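Local coordinates for uncharacterized protein (Alicyclobacillus acidocaldarius subsp. acidocaldarius, PDB 3RQB), which is of uncharacterised function but has the hot dog fold of the acyl-CoA thioesterases and probably hydrolyses acyl-CoA thioesters, at residues B[9-13]-B[174-178]; B[55-59]-B[91-95]; B[167-173]-B[229-235]; B[182-186]-B[212-216]. All coordinates share one frame; numbering follows the deposited sequence.

Interaction 1 (B[9-13]-B[174-178]); sequences THAFD and DDPPR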
loop_
_atom_site.group_PDB
_atom_site.type_symbol
_atom_site.label_atom_id
_atom_site.label_comp_id
_atom_site.label_asym_id
_atom_site.label_seq_id
_atom_site.Cartn_x
_atom_site.Cartn_y
_atom_site.Cartn_z
ATOM N N THR B 9 27.365 12.473 13.824
ATOM C CA THR B 9 26.251 12.090 12.972
ATOM C C THR B 9 25.860 10.641 13.210
ATOM O O THR B 9 26.696 9.736 13.128
ATOM C CB THR B 9 26.601 12.235 11.488
ATOM O OG1 THR B 9 27.910 11.688 11.257
ATOM C CG2 THR B 9 26.563 13.698 11.071
ATOM N N HIS B 10 24.584 10.428 13.505
ATOM C CA HIS B 10 24.033 9.082 13.533
ATOM C C HIS B 10 24.012 8.558 12.105
ATOM O O HIS B 10 23.694 9.296 11.169
ATOM C CB HIS B 10 22.616 9.079 14.104
ATOM C CG HIS B 10 22.040 7.709 14.275
ATOM N ND1 HIS B 10 21.853 7.126 15.511
ATOM C CD2 HIS B 10 21.619 6.799 13.365
ATOM C CE1 HIS B 10 21.337 5.919 15.355
ATOM N NE2 HIS B 10 21.185 5.696 14.062
ATOM N N ALA B 11 24.344 7.284 11.941
ATOM C CA ALA B 11 24.432 6.676 10.618
ATOM C C ALA B 11 23.201 6.977 9.786
ATOM O O ALA B 11 23.305 7.412 8.642
ATOM C CB ALA B 11 24.602 5.178 10.746
ATOM N N PHE B 12 22.036 6.741 10.373
ATOM C CA PHE B 12 20.771 7.000 9.709
ATOM C C PHE B 12 20.708 8.417 9.143
ATOM O O PHE B 12 20.423 8.611 7.958
ATOM C CB PHE B 12 19.620 6.793 10.690
ATOM C CG PHE B 12 18.269 7.042 10.094
ATOM C CD1 PHE B 12 17.768 8.329 9.988
ATOM C CD2 PHE B 12 17.499 5.991 9.628
ATOM C CE1 PHE B 12 16.523 8.560 9.435
ATOM C CE2 PHE B 12 16.250 6.217 9.073
ATOM C CZ PHE B 12 15.760 7.501 8.976
ATOM N N ASP B 13 20.962 9.407 9.991
ATOM C CA ASP B 13 20.951 10.793 9.540
ATOM C C ASP B 13 22.036 11.004 8.489
ATOM O O ASP B 13 21.969 11.920 7.661
ATOM C CB ASP B 13 21.148 11.733 10.728
ATOM C CG ASP B 13 20.050 11.593 11.751
ATOM O OD1 ASP B 13 18.890 11.426 11.331
ATOM O OD2 ASP B 13 20.337 11.639 12.964
ATOM N N ASP B 174 16.329 1.500 16.431
ATOM C CA ASP B 174 17.589 1.914 15.837
ATOM C C ASP B 174 18.702 1.502 16.774
ATOM O O ASP B 174 18.553 1.567 17.992
ATOM C CB ASP B 174 17.645 3.432 15.674
ATOM C CG ASP B 174 16.511 3.974 14.822
ATOM O OD1 ASP B 174 15.628 4.683 15.370
ATOM O OD2 ASP B 174 16.509 3.688 13.603
ATOM N N ASP B 175 19.812 1.060 16.205
ATOM C CA ASP B 175 21.038 0.960 16.971
ATOM C C ASP B 175 22.102 1.716 16.185
ATOM O O ASP B 175 22.116 1.668 14.955
ATOM C CB ASP B 175 21.443 -0.508 17.165
ATOM C CG ASP B 175 22.528 -0.689 18.236
ATOM O OD1 ASP B 175 22.373 -0.134 19.354
ATOM O OD2 ASP B 175 23.534 -1.387 17.957
ATOM N N PRO B 176 22.969 2.461 16.886
ATOM C CA PRO B 176 22.793 2.826 18.290
ATOM C C PRO B 176 21.542 3.666 18.432
ATOM O O PRO B 176 21.069 4.232 17.440
ATOM C CB PRO B 176 24.025 3.689 18.584
ATOM C CG PRO B 176 24.499 4.140 17.268
ATOM C CD PRO B 176 24.221 3.002 16.344
ATOM N N PRO B 177 21.027 3.767 19.662
ATOM C CA PRO B 177 19.696 4.316 19.953
ATOM C C PRO B 177 19.509 5.666 19.301
ATOM O O PRO B 177 20.414 6.504 19.338
ATOM C CB PRO B 177 19.704 4.465 21.477
ATOM C CG PRO B 177 21.166 4.513 21.853
ATOM C CD PRO B 177 21.847 3.614 20.877
ATOM N N ARG B 178 18.359 5.865 18.675
ATOM C CA ARG B 178 18.077 7.164 18.082
ATOM C C ARG B 178 16.617 7.516 18.273
ATOM O O ARG B 178 15.746 6.658 18.127
ATOM C CB ARG B 178 18.429 7.143 16.590
ATOM C CG ARG B 178 17.874 8.299 15.773
ATOM C CD ARG B 178 18.180 8.097 14.288
ATOM N NE ARG B 178 17.940 9.288 13.468
ATOM C CZ ARG B 178 16.750 9.627 12.975
ATOM N NH1 ARG B 178 15.683 8.871 13.231
ATOM N NH2 ARG B 178 16.621 10.721 12.234
#
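His10 and Arg178 mark the nearest approach of the two backbones, with His10 CA 7.7 Å from Arg178 CA, so segments 9-13 and 174-178 meet mostly through side chains, with no backbone-to-backbone bond between them. His10 is the N-cap residue of helix 11-15. The loop opposite it has a cis peptide before Pro176. Arg178 spans the gap with a chain extended from CG to NE and meets three residues in turn. First, its CD stands over the centre of one face of the His10 imidazole, 3.7 Å from Arg178 CD to the His10 ring centroid. This is a CH-pi contact. The imidazole is swung toward the loop because His10 CG points away from the backbone N (chi1 -175°). Next, one face of the guanidinium rests on the Phe12 ring, with Arg178 CZ 3.4 Å from Phe12 CD1. The two planes are tilted by 39°, so the overlap is not a flat stack. Last comes Asp13, whose OD1 takes Arg178 NH2 on its syn lone pair at 2.5 Å. Arg178 NE adds weak bonds to both carboxylate oxygens. The carboxylate plane is turned 57° from the guanidinium, so this salt bridge is not coplanar. Arg178 NH1 has a second partner in Asp181. A leucine in place of Arg178 would probably leave Asp13 and Asp181 without their shared positive charge. Phe12 itself is buried against Ile43 and Ala46 of helix 41-53 and Ala183 and Ala184 of helix 182-188. The contact thus fastens the N-terminal helix over the helical layer of a double hot dog fold.

Interaction 2 (B[55-59]-B[91-95]); sequences HPERL and TQHFT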
loop_
_atom_site.group_PDB
_atom_site.type_symbol
_atom_site.label_atom_id
_atom_site.label_comp_id
_atom_site.label_asym_id
_atom_site.label_seq_id
_atom_site.Cartn_x
_atom_site.Cartn_y
_atom_site.Cartn_z
ATOM N N HIS B 55 11.253 19.595 1.701
ATOM C CA HIS B 55 10.731 20.516 0.716
ATOM C C HIS B 55 10.131 21.716 1.434
ATOM O O HIS B 55 9.418 21.562 2.432
ATOM C CB HIS B 55 9.684 19.829 -0.151
ATOM C CG HIS B 55 9.495 20.477 -1.485
ATOM N ND1 HIS B 55 8.831 21.676 -1.644
ATOM C CD2 HIS B 55 9.893 20.097 -2.721
ATOM C CE1 HIS B 55 8.818 22.001 -2.925
ATOM N NE2 HIS B 55 9.455 21.059 -3.598
ATOM N N PRO B 56 10.444 22.918 0.937
ATOM C CA PRO B 56 9.987 24.209 1.464
ATOM C C PRO B 56 8.472 24.368 1.427
ATOM O O PRO B 56 7.884 24.974 2.329
ATOM C CB PRO B 56 10.637 25.222 0.515
ATOM C CG PRO B 56 11.014 24.439 -0.707
ATOM C CD PRO B 56 11.365 23.083 -0.198
ATOM N N GLU B 57 7.843 23.828 0.391
ATOM C CA GLU B 57 6.402 23.968 0.241
ATOM C C GLU B 57 5.697 23.036 1.193
ATOM O O GLU B 57 4.501 23.187 1.452
ATOM C CB GLU B 57 5.967 23.617 -1.179
ATOM C CG GLU B 57 6.749 24.311 -2.269
ATOM C CD GLU B 57 6.260 25.715 -2.537
ATOM O OE1 GLU B 57 6.335 26.137 -3.711
ATOM O OE2 GLU B 57 5.812 26.393 -1.583
ATOM N N ARG B 58 6.432 22.055 1.703
ATOM C CA ARG B 58 5.797 21.018 2.501
ATOM C C ARG B 58 5.149 21.558 3.767
ATOM O O ARG B 58 5.740 22.322 4.540
ATOM C CB ARG B 58 6.750 19.877 2.827
ATOM C CG ARG B 58 6.409 19.196 4.133
ATOM C CD ARG B 58 7.411 19.596 5.184
ATOM N NE ARG B 58 7.013 19.165 6.514
ATOM C CZ ARG B 58 7.850 19.096 7.540
ATOM N NH1 ARG B 58 9.128 19.417 7.383
ATOM N NH2 ARG B 58 7.409 18.704 8.725
ATOM N N LEU B 59 3.907 21.149 3.952
ATOM C CA LEU B 59 3.127 21.577 5.082
ATOM C C LEU B 59 2.575 20.336 5.741
ATOM O O LEU B 59 2.539 19.265 5.132
ATOM C CB LEU B 59 2.002 22.501 4.622
ATOM C CG LEU B 59 2.478 23.754 3.878
ATOM C CD1 LEU B 59 1.368 24.784 3.803
ATOM C CD2 LEU B 59 3.710 24.366 4.540
ATOM N N THR B 91 -4.245 19.227 3.640
ATOM C CA THR B 91 -3.635 18.048 3.014
ATOM C C THR B 91 -2.752 18.319 1.772
ATOM O O THR B 91 -3.014 19.247 1.005
ATOM C CB THR B 91 -4.744 17.033 2.692
ATOM O OG1 THR B 91 -4.239 15.706 2.819
ATOM C CG2 THR B 91 -5.317 17.257 1.296
ATOM N N GLN B 92 -1.706 17.508 1.587
ATOM C CA GLN B 92 -0.707 17.723 0.521
ATOM C C GLN B 92 -0.139 16.430 -0.117
ATOM O O GLN B 92 0.242 15.500 0.597
ATOM C CB GLN B 92 0.445 18.555 1.079
ATOM C CG GLN B 92 1.338 19.172 0.026
ATOM C CD GLN B 92 2.542 19.855 0.636
ATOM O OE1 GLN B 92 2.936 19.550 1.761
ATOM N NE2 GLN B 92 3.133 20.785 -0.102
ATOM N N HIS B 93 -0.042 16.392 -1.449
ATOM C CA HIS B 93 0.438 15.198 -2.160
ATOM C C HIS B 93 1.762 15.422 -2.897
ATOM O O HIS B 93 1.897 16.391 -3.648
ATOM C CB HIS B 93 -0.587 14.737 -3.198
ATOM C CG HIS B 93 -1.787 14.057 -2.622
ATOM N ND1 HIS B 93 -2.801 14.745 -1.990
ATOM C CD2 HIS B 93 -2.151 12.752 -2.615
ATOM C CE1 HIS B 93 -3.735 13.892 -1.607
ATOM N NE2 HIS B 93 -3.366 12.676 -1.972
ATOM N N PHE B 94 2.714 14.504 -2.724
ATOM C CA PHE B 94 4.024 14.601 -3.383
ATOM C C PHE B 94 4.281 13.482 -4.378
ATOM O O PHE B 94 3.833 12.352 -4.186
ATOM C CB PHE B 94 5.155 14.581 -2.352
ATOM C CG PHE B 94 5.377 15.897 -1.667
ATOM C CD1 PHE B 94 4.614 16.258 -0.568
ATOM C CD2 PHE B 94 6.359 16.770 -2.115
ATOM C CE1 PHE B 94 4.816 17.474 0.065
ATOM C CE2 PHE B 94 6.569 17.987 -1.484
ATOM C CZ PHE B 94 5.793 18.341 -0.393
ATOM N N THR B 95 5.028 13.797 -5.431
ATOM C CA THR B 95 5.485 12.792 -6.395
ATOM C C THR B 95 7.008 12.829 -6.468
ATOM O O THR B 95 7.597 13.874 -6.734
ATOM C CB THR B 95 4.898 13.037 -7.804
ATOM O OG1 THR B 95 3.550 12.547 -7.859
ATOM C CG2 THR B 95 5.739 12.331 -8.864
#
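Gln92 extends its side chain from strand 91-100 to the turn at 55-59 and pairs there with two backbone groups. Its CG is trans to the backbone N (chi1 -164°), and the chain stays extended beyond CG. The carboxamide therefore ends alongside the turn. Gln92 OE1 accepts the N-H of Leu59 at 2.9 Å in a nearly straight bond (168°), though the donor is tilted from the carbonyl plane. Gln92 NE2 makes a weaker bond to Glu57 O at 3.2 Å. Both ends of the amide are used, which should fix its rotation. Phe94, two residues on, points to the same side of the strand. It presents an edge to one face of the His55 imidazole, in an edge-to-face pair with ring centroids 5.6 Å apart and planes at 64°. The closest atoms are Phe94 CE2 and His55 CG, 3.8 Å apart. Near the end of the same ring, Phe94 CZ meets Arg58 CB at 3.7 Å. The Arg58 chain then bends at chi2 and carries its guanidinium away from the strand to Met53 O. The His55 ring is held by its own segment: His55 ND1 accepts the N-H of Glu57 at 3.1 Å, close to the ring plane. Arg58 N bonds back to His55 O at 3.1 Å, closing a type I beta turn over Pro56 and Glu57. Pro84 and Phe112, from the strands next to 91-100, also border Phe94. The contact holds the turn between helix 41-53 and strand 61-69 against the sheet of the N-terminal hot dog domain.

Interaction 3 (B[167-173]-B[229-235]); sequences TTYQWMR and ELLGVAR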
loop_
_atom_site.group_PDB
_atom_site.type_symbol
_atom_site.label_atom_id
_atom_site.label_comp_id
_atom_site.label_asym_id
_atom_site.label_seq_id
_atom_site.Cartn_x
_atom_site.Cartn_y
_atom_site.Cartn_z
ATOM N N THR B 167 4.258 -15.782 10.344
ATOM C CA THR B 167 4.106 -14.628 11.234
ATOM C C THR B 167 5.316 -14.373 12.140
ATOM O O THR B 167 5.769 -15.263 12.856
ATOM C CB THR B 167 2.831 -14.760 12.111
ATOM O OG1 THR B 167 1.654 -14.659 11.289
ATOM C CG2 THR B 167 2.805 -13.684 13.183
ATOM N N THR B 168 5.817 -13.143 12.111
ATOM C CA THR B 168 6.960 -12.747 12.932
ATOM C C THR B 168 6.589 -11.697 13.976
ATOM O O THR B 168 5.828 -10.767 13.692
ATOM C CB THR B 168 8.101 -12.160 12.065
ATOM O OG1 THR B 168 8.718 -13.208 11.311
ATOM C CG2 THR B 168 9.161 -11.483 12.932
ATOM N N TYR B 169 7.118 -11.866 15.189
ATOM C CA TYR B 169 7.103 -10.807 16.205
ATOM C C TYR B 169 8.541 -10.428 16.541
ATOM O O TYR B 169 9.390 -11.303 16.701
ATOM C CB TYR B 169 6.433 -11.263 17.503
ATOM C CG TYR B 169 4.998 -11.742 17.394
ATOM C CD1 TYR B 169 4.211 -11.449 16.285
ATOM C CD2 TYR B 169 4.428 -12.491 18.423
ATOM C CE1 TYR B 169 2.889 -11.902 16.207
ATOM C CE2 TYR B 169 3.121 -12.943 18.358
ATOM C CZ TYR B 169 2.349 -12.653 17.252
ATOM O OH TYR B 169 1.044 -13.114 17.201
ATOM N N GLN B 170 8.822 -9.133 16.649
ATOM C CA GLN B 170 10.136 -8.712 17.112
ATOM C C GLN B 170 10.143 -7.373 17.841
ATOM O O GLN B 170 9.370 -6.462 17.530
ATOM C CB GLN B 170 11.123 -8.670 15.947
ATOM C CG GLN B 170 10.864 -7.556 14.947
ATOM C CD GLN B 170 11.523 -7.830 13.600
ATOM O OE1 GLN B 170 11.709 -8.990 13.211
ATOM N NE2 GLN B 170 11.878 -6.760 12.879
ATOM N N TRP B 171 11.031 -7.268 18.818
ATOM C CA TRP B 171 11.359 -5.980 19.385
ATOM C C TRP B 171 12.457 -5.418 18.515
ATOM O O TRP B 171 13.391 -6.129 18.134
ATOM C CB TRP B 171 11.859 -6.121 20.818
ATOM C CG TRP B 171 10.802 -6.556 21.780
ATOM C CD1 TRP B 171 10.721 -7.759 22.427
ATOM C CD2 TRP B 171 9.666 -5.794 22.204
ATOM N NE1 TRP B 171 9.608 -7.791 23.228
ATOM C CE2 TRP B 171 8.942 -6.598 23.113
ATOM C CE3 TRP B 171 9.190 -4.508 21.904
ATOM C CZ2 TRP B 171 7.762 -6.159 23.726
ATOM C CZ3 TRP B 171 8.019 -4.071 22.514
ATOM C CH2 TRP B 171 7.320 -4.897 23.414
HETATM N N MSE B 172 12.335 -4.142 18.185
HETATM C CA MSE B 172 13.312 -3.499 17.328
HETATM C C MSE B 172 13.416 -2.011 17.638
HETATM O O MSE B 172 12.430 -1.356 18.006
HETATM C CB MSE B 172 12.915 -3.685 15.865
HETATM C CG MSE B 172 11.635 -2.949 15.526
HETATM SE SE MSE B 172 10.641 -3.700 14.048
HETATM C CE MSE B 172 9.029 -2.625 14.223
ATOM N N ARG B 173 14.625 -1.490 17.473
ATOM C CA ARG B 173 14.892 -0.070 17.574
ATOM C C ARG B 173 16.105 0.226 16.718
ATOM O O ARG B 173 16.801 -0.688 16.279
ATOM C CB ARG B 173 15.146 0.347 19.021
ATOM C CG ARG B 173 16.421 -0.214 19.616
ATOM C CD ARG B 173 16.775 0.520 20.901
ATOM N NE ARG B 173 17.808 -0.163 21.680
ATOM C CZ ARG B 173 19.094 -0.212 21.337
ATOM N NH1 ARG B 173 19.499 0.369 20.215
ATOM N NH2 ARG B 173 19.975 -0.843 22.110
ATOM N N GLU B 229 12.133 0.882 22.502
ATOM C CA GLU B 229 12.003 -0.204 21.532
ATOM C C GLU B 229 10.561 -0.334 21.047
ATOM O O GLU B 229 9.634 0.133 21.706
ATOM C CB GLU B 229 12.482 -1.536 22.125
ATOM C CG GLU B 229 13.974 -1.592 22.380
ATOM C CD GLU B 229 14.452 -2.962 22.820
ATOM O OE1 GLU B 229 14.530 -3.875 21.957
ATOM O OE2 GLU B 229 14.756 -3.112 24.030
ATOM N N LEU B 230 10.375 -0.954 19.884
ATOM C CA LEU B 230 9.037 -1.150 19.332
ATOM C C LEU B 230 8.779 -2.603 18.975
ATOM O O LEU B 230 9.711 -3.397 18.798
ATOM C CB LEU B 230 8.845 -0.299 18.086
ATOM C CG LEU B 230 9.353 1.123 18.255
ATOM C CD1 LEU B 230 9.283 1.853 16.930
ATOM C CD2 LEU B 230 8.545 1.826 19.329
ATOM N N LEU B 231 7.499 -2.941 18.863
ATOM C CA LEU B 231 7.119 -4.286 18.490
ATOM C C LEU B 231 6.527 -4.311 17.101
ATOM O O LEU B 231 5.445 -3.774 16.871
ATOM C CB LEU B 231 6.095 -4.841 19.463
ATOM C CG LEU B 231 5.849 -6.309 19.138
ATOM C CD1 LEU B 231 7.067 -7.108 19.564
ATOM C CD2 LEU B 231 4.579 -6.833 19.795
ATOM N N GLY B 232 7.242 -4.917 16.166
ATOM C CA GLY B 232 6.687 -5.149 14.846
ATOM C C GLY B 232 6.009 -6.505 14.736
ATOM O O GLY B 232 6.383 -7.464 15.413
ATOM N N VAL B 233 5.011 -6.583 13.867
ATOM C CA VAL B 233 4.373 -7.843 13.528
ATOM C C VAL B 233 4.241 -7.919 12.018
ATOM O O VAL B 233 3.491 -7.153 11.415
ATOM C CB VAL B 233 2.955 -7.936 14.113
ATOM C CG1 VAL B 233 2.307 -9.273 13.720
ATOM C CG2 VAL B 233 2.981 -7.740 15.629
ATOM N N ALA B 234 4.930 -8.869 11.408
ATOM C CA ALA B 234 4.832 -9.028 9.972
ATOM C C ALA B 234 4.231 -10.381 9.680
ATOM O O ALA B 234 4.649 -11.394 10.241
ATOM C CB ALA B 234 6.198 -8.897 9.328
ATOM N N ARG B 235 3.237 -10.388 8.806
ATOM C CA ARG B 235 2.600 -11.628 8.393
ATOM C C ARG B 235 2.600 -11.672 6.875
ATOM O O ARG B 235 2.936 -10.691 6.202
ATOM C CB ARG B 235 1.181 -11.772 8.974
ATOM C CG ARG B 235 0.092 -10.975 8.261
ATOM C CD ARG B 235 -1.280 -11.120 8.943
ATOM N NE ARG B 235 -2.310 -10.281 8.314
ATOM C CZ ARG B 235 -3.196 -10.702 7.407
ATOM N NH1 ARG B 235 -3.197 -11.972 7.005
ATOM N NH2 ARG B 235 -4.087 -9.850 6.899
#
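Trp171 has Leu231 CD1 over one face of its indole, 4.0 Å from the centroid of the Trp171 six-membered ring. This is a CH-pi contact. The first torsion of Leu231, -173°, swings its branch so that this methyl comes over the ring. Leu231 CB also meets Trp171 CZ3 at 3.7 Å. The Tyr169 ring is approached at its edge, where Val233 CG1 lies 3.7 Å from Tyr169 CE1. These two side chains run side by side. The guanidinium of Arg173 and the carboxylate of Glu229 are turned 74° apart and do not pair, with Arg173 NE 4.9 Å from Glu229 OE2. Their salt-bridge partners are Asp175 and Arg153 respectively. The antiparallel strands are joined by six backbone hydrogen bonds. They run from Thr168 N to Ala234 O at 2.8 Å as far as Leu230 N to Met172 O at 2.8 Å. Tyr169-Val233 and Trp171-Leu231 are non-hydrogen-bonded pairs on one face. Thr168-Ala234, Gln170-Gly232 and Met172-Leu230 are hydrogen-bonded pairs on the other. On that second face Met172, a selenomethionine, stretches its chain over Gly232, with Met172 CE 3.5 Å from Gly232 CA. The methyl lies where a side chain on Gly232 would probably point. The N-to-C directions of strands 168-173 and 230-235 lie 142° apart, well short of exactly antiparallel, which reflects the twist of the sheet. Strand 150-156 flanks 168-174 on its outer side, and strand 243-251 continues beyond 230-240. Ile155 borders the Trp171 and Leu231 face. Helix 195-200 packs on Thr168 and Ala234 of the other.

Interaction 4 (B[182-186]-B[212-216]); sequences HAALA and TVYFL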
loop_
_atom_site.group_PDB
_atom_site.type_symbol
_atom_site.label_atom_id
_atom_site.label_comp_id
_atom_site.label_asym_id
_atom_site.label_seq_id
_atom_site.Cartn_x
_atom_site.Cartn_y
_atom_site.Cartn_z
ATOM N N HIS B 182 9.451 10.160 11.657
ATOM C CA HIS B 182 8.710 9.466 10.610
ATOM C C HIS B 182 9.571 8.611 9.687
ATOM O O HIS B 182 9.265 7.444 9.442
ATOM C CB HIS B 182 7.852 10.453 9.820
ATOM C CG HIS B 182 6.775 11.090 10.644
ATOM N ND1 HIS B 182 5.511 10.548 10.769
ATOM C CD2 HIS B 182 6.779 12.208 11.408
ATOM C CE1 HIS B 182 4.782 11.312 11.562
ATOM N NE2 HIS B 182 5.528 12.326 11.964
ATOM N N ALA B 183 10.655 9.178 9.178
ATOM C CA ALA B 183 11.479 8.423 8.238
ATOM C C ALA B 183 12.081 7.167 8.892
ATOM O O ALA B 183 12.105 6.092 8.293
ATOM C CB ALA B 183 12.557 9.315 7.614
ATOM N N ALA B 184 12.544 7.309 10.129
ATOM C CA ALA B 184 13.164 6.204 10.851
ATOM C C ALA B 184 12.150 5.089 10.988
ATOM O O ALA B 184 12.474 3.889 10.929
ATOM C CB ALA B 184 13.613 6.667 12.218
ATOM N N LEU B 185 10.909 5.517 11.170
ATOM C CA LEU B 185 9.792 4.619 11.365
ATOM C C LEU B 185 9.480 3.849 10.085
ATOM O O LEU B 185 9.330 2.635 10.112
ATOM C CB LEU B 185 8.589 5.426 11.834
ATOM C CG LEU B 185 7.323 4.610 12.068
ATOM C CD1 LEU B 185 7.637 3.323 12.828
ATOM C CD2 LEU B 185 6.279 5.441 12.800
ATOM N N ALA B 186 9.398 4.553 8.963
ATOM C CA ALA B 186 9.286 3.896 7.668
ATOM C C ALA B 186 10.363 2.810 7.534
ATOM O O ALA B 186 10.084 1.663 7.154
ATOM C CB ALA B 186 9.434 4.925 6.544
ATOM N N THR B 212 4.539 0.043 0.929
ATOM C CA THR B 212 3.636 1.106 1.381
ATOM C C THR B 212 3.610 1.185 2.906
ATOM O O THR B 212 3.730 0.166 3.587
ATOM C CB THR B 212 2.184 0.938 0.848
ATOM O OG1 THR B 212 2.154 1.171 -0.564
ATOM C CG2 THR B 212 1.260 1.938 1.496
ATOM N N VAL B 213 3.491 2.403 3.433
ATOM C CA VAL B 213 3.344 2.606 4.878
ATOM C C VAL B 213 2.368 3.734 5.255
ATOM O O VAL B 213 2.446 4.861 4.753
ATOM C CB VAL B 213 4.696 2.877 5.563
ATOM C CG1 VAL B 213 5.324 4.134 4.998
ATOM C CG2 VAL B 213 4.508 3.015 7.067
ATOM N N TYR B 214 1.464 3.425 6.169
ATOM C CA TYR B 214 0.527 4.416 6.664
ATOM C C TYR B 214 0.936 4.756 8.090
ATOM O O TYR B 214 1.150 3.841 8.900
ATOM C CB TYR B 214 -0.881 3.823 6.669
ATOM C CG TYR B 214 -1.415 3.442 5.306
ATOM C CD1 TYR B 214 -0.786 3.871 4.140
ATOM C CD2 TYR B 214 -2.563 2.675 5.188
ATOM C CE1 TYR B 214 -1.287 3.541 2.896
ATOM C CE2 TYR B 214 -3.071 2.336 3.949
ATOM C CZ TYR B 214 -2.434 2.770 2.806
ATOM O OH TYR B 214 -2.951 2.433 1.577
ATOM N N PHE B 215 1.064 6.040 8.422
ATOM C CA PHE B 215 1.347 6.360 9.818
ATOM C C PHE B 215 0.039 6.655 10.534
ATOM O O PHE B 215 -0.477 7.761 10.431
ATOM C CB PHE B 215 2.193 7.629 9.916
ATOM C CG PHE B 215 3.444 7.600 9.097
ATOM C CD1 PHE B 215 4.643 7.194 9.659
ATOM C CD2 PHE B 215 3.430 8.004 7.772
ATOM C CE1 PHE B 215 5.808 7.169 8.911
ATOM C CE2 PHE B 215 4.588 7.983 7.017
ATOM C CZ PHE B 215 5.780 7.564 7.588
ATOM N N LEU B 216 -0.417 5.726 11.368
ATOM C CA LEU B 216 -1.730 5.850 11.999
ATOM C C LEU B 216 -1.684 6.756 13.223
ATOM O O LEU B 216 -2.631 7.499 13.512
ATOM C CB LEU B 216 -2.306 4.467 12.330
ATOM C CG LEU B 216 -2.522 3.637 11.062
ATOM C CD1 LEU B 216 -2.416 2.142 11.336
ATOM C CD2 LEU B 216 -3.853 3.999 10.405
#
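His182 O accepts the N-H of Ala186 at 2.9 Å, the regular bond of helix 182-188, and the ring of Phe215 lies against the same oxygen. Phe215 CE1 is 3.5 Å from His182 O, a plain packing contact. The main meeting is between two rings. The His182 imidazole turns an edge to one face of Phe215, with centroids 5.0 Å apart and planes at 77°. The touching atom is His182 ND1, 3.6 Å from Phe215 CD1. It stands above the phenyl ring but is offset toward the rim. With chi1 at -53°, Phe215 CG is turned from its own carbonyl carbon, which sends the ring from the strand to the first turn of the helix. Leu185 takes the edge of the same ring, with Leu185 CD2 near its plane and 4.0 Å from Phe215 CD1. Farther back along the strand, Ala186 CB and Val213 CG1 touch loosely at 4.5 Å. Cutting Phe215 back to an alanine is likely to open a gap beneath the helix and take the aromatic face away from the His182 edge. His182 also meets the ring of Phe223 in helix 219-224. The axes of helix segment 182-186 and strand segment 212-215 pass 10.0 Å apart, a distance bridged by side chains, and their N-to-C directions lie 135° apart. On the side of the strand facing away from the helix, Tyr214 OH bonds to Thr262 OG1 of the second subunit. A helix packed on the inner face of a strongly curved antiparallel sheet is the hallmark of the hot dog fold, here in the C-terminal domain.

How the interactions relate
From the N terminus, residues 9-13 open the longest loop, which interaction 1 closes at 174-178, bringing helix 11-15 to the loop after strand 168-174. Interaction 2 is nested inside it and ties the turn after helix 41-53 to strand 91-100 of the N-terminal domain. Interaction 3 pairs strands 168-174 and 230-240 of the C-terminal domain. Its first strand leads straight into 174-178, so interactions 1 and 3 cross along the chain. Interaction 4 lies inside the loop that interaction 3 closes and joins helix 182-188 to strand 206-215. Interactions 1 and 4 touch where Phe12 and Arg178 pack on Ala184. Interactions 2 and 3 lie on opposite sides of the chain's centre.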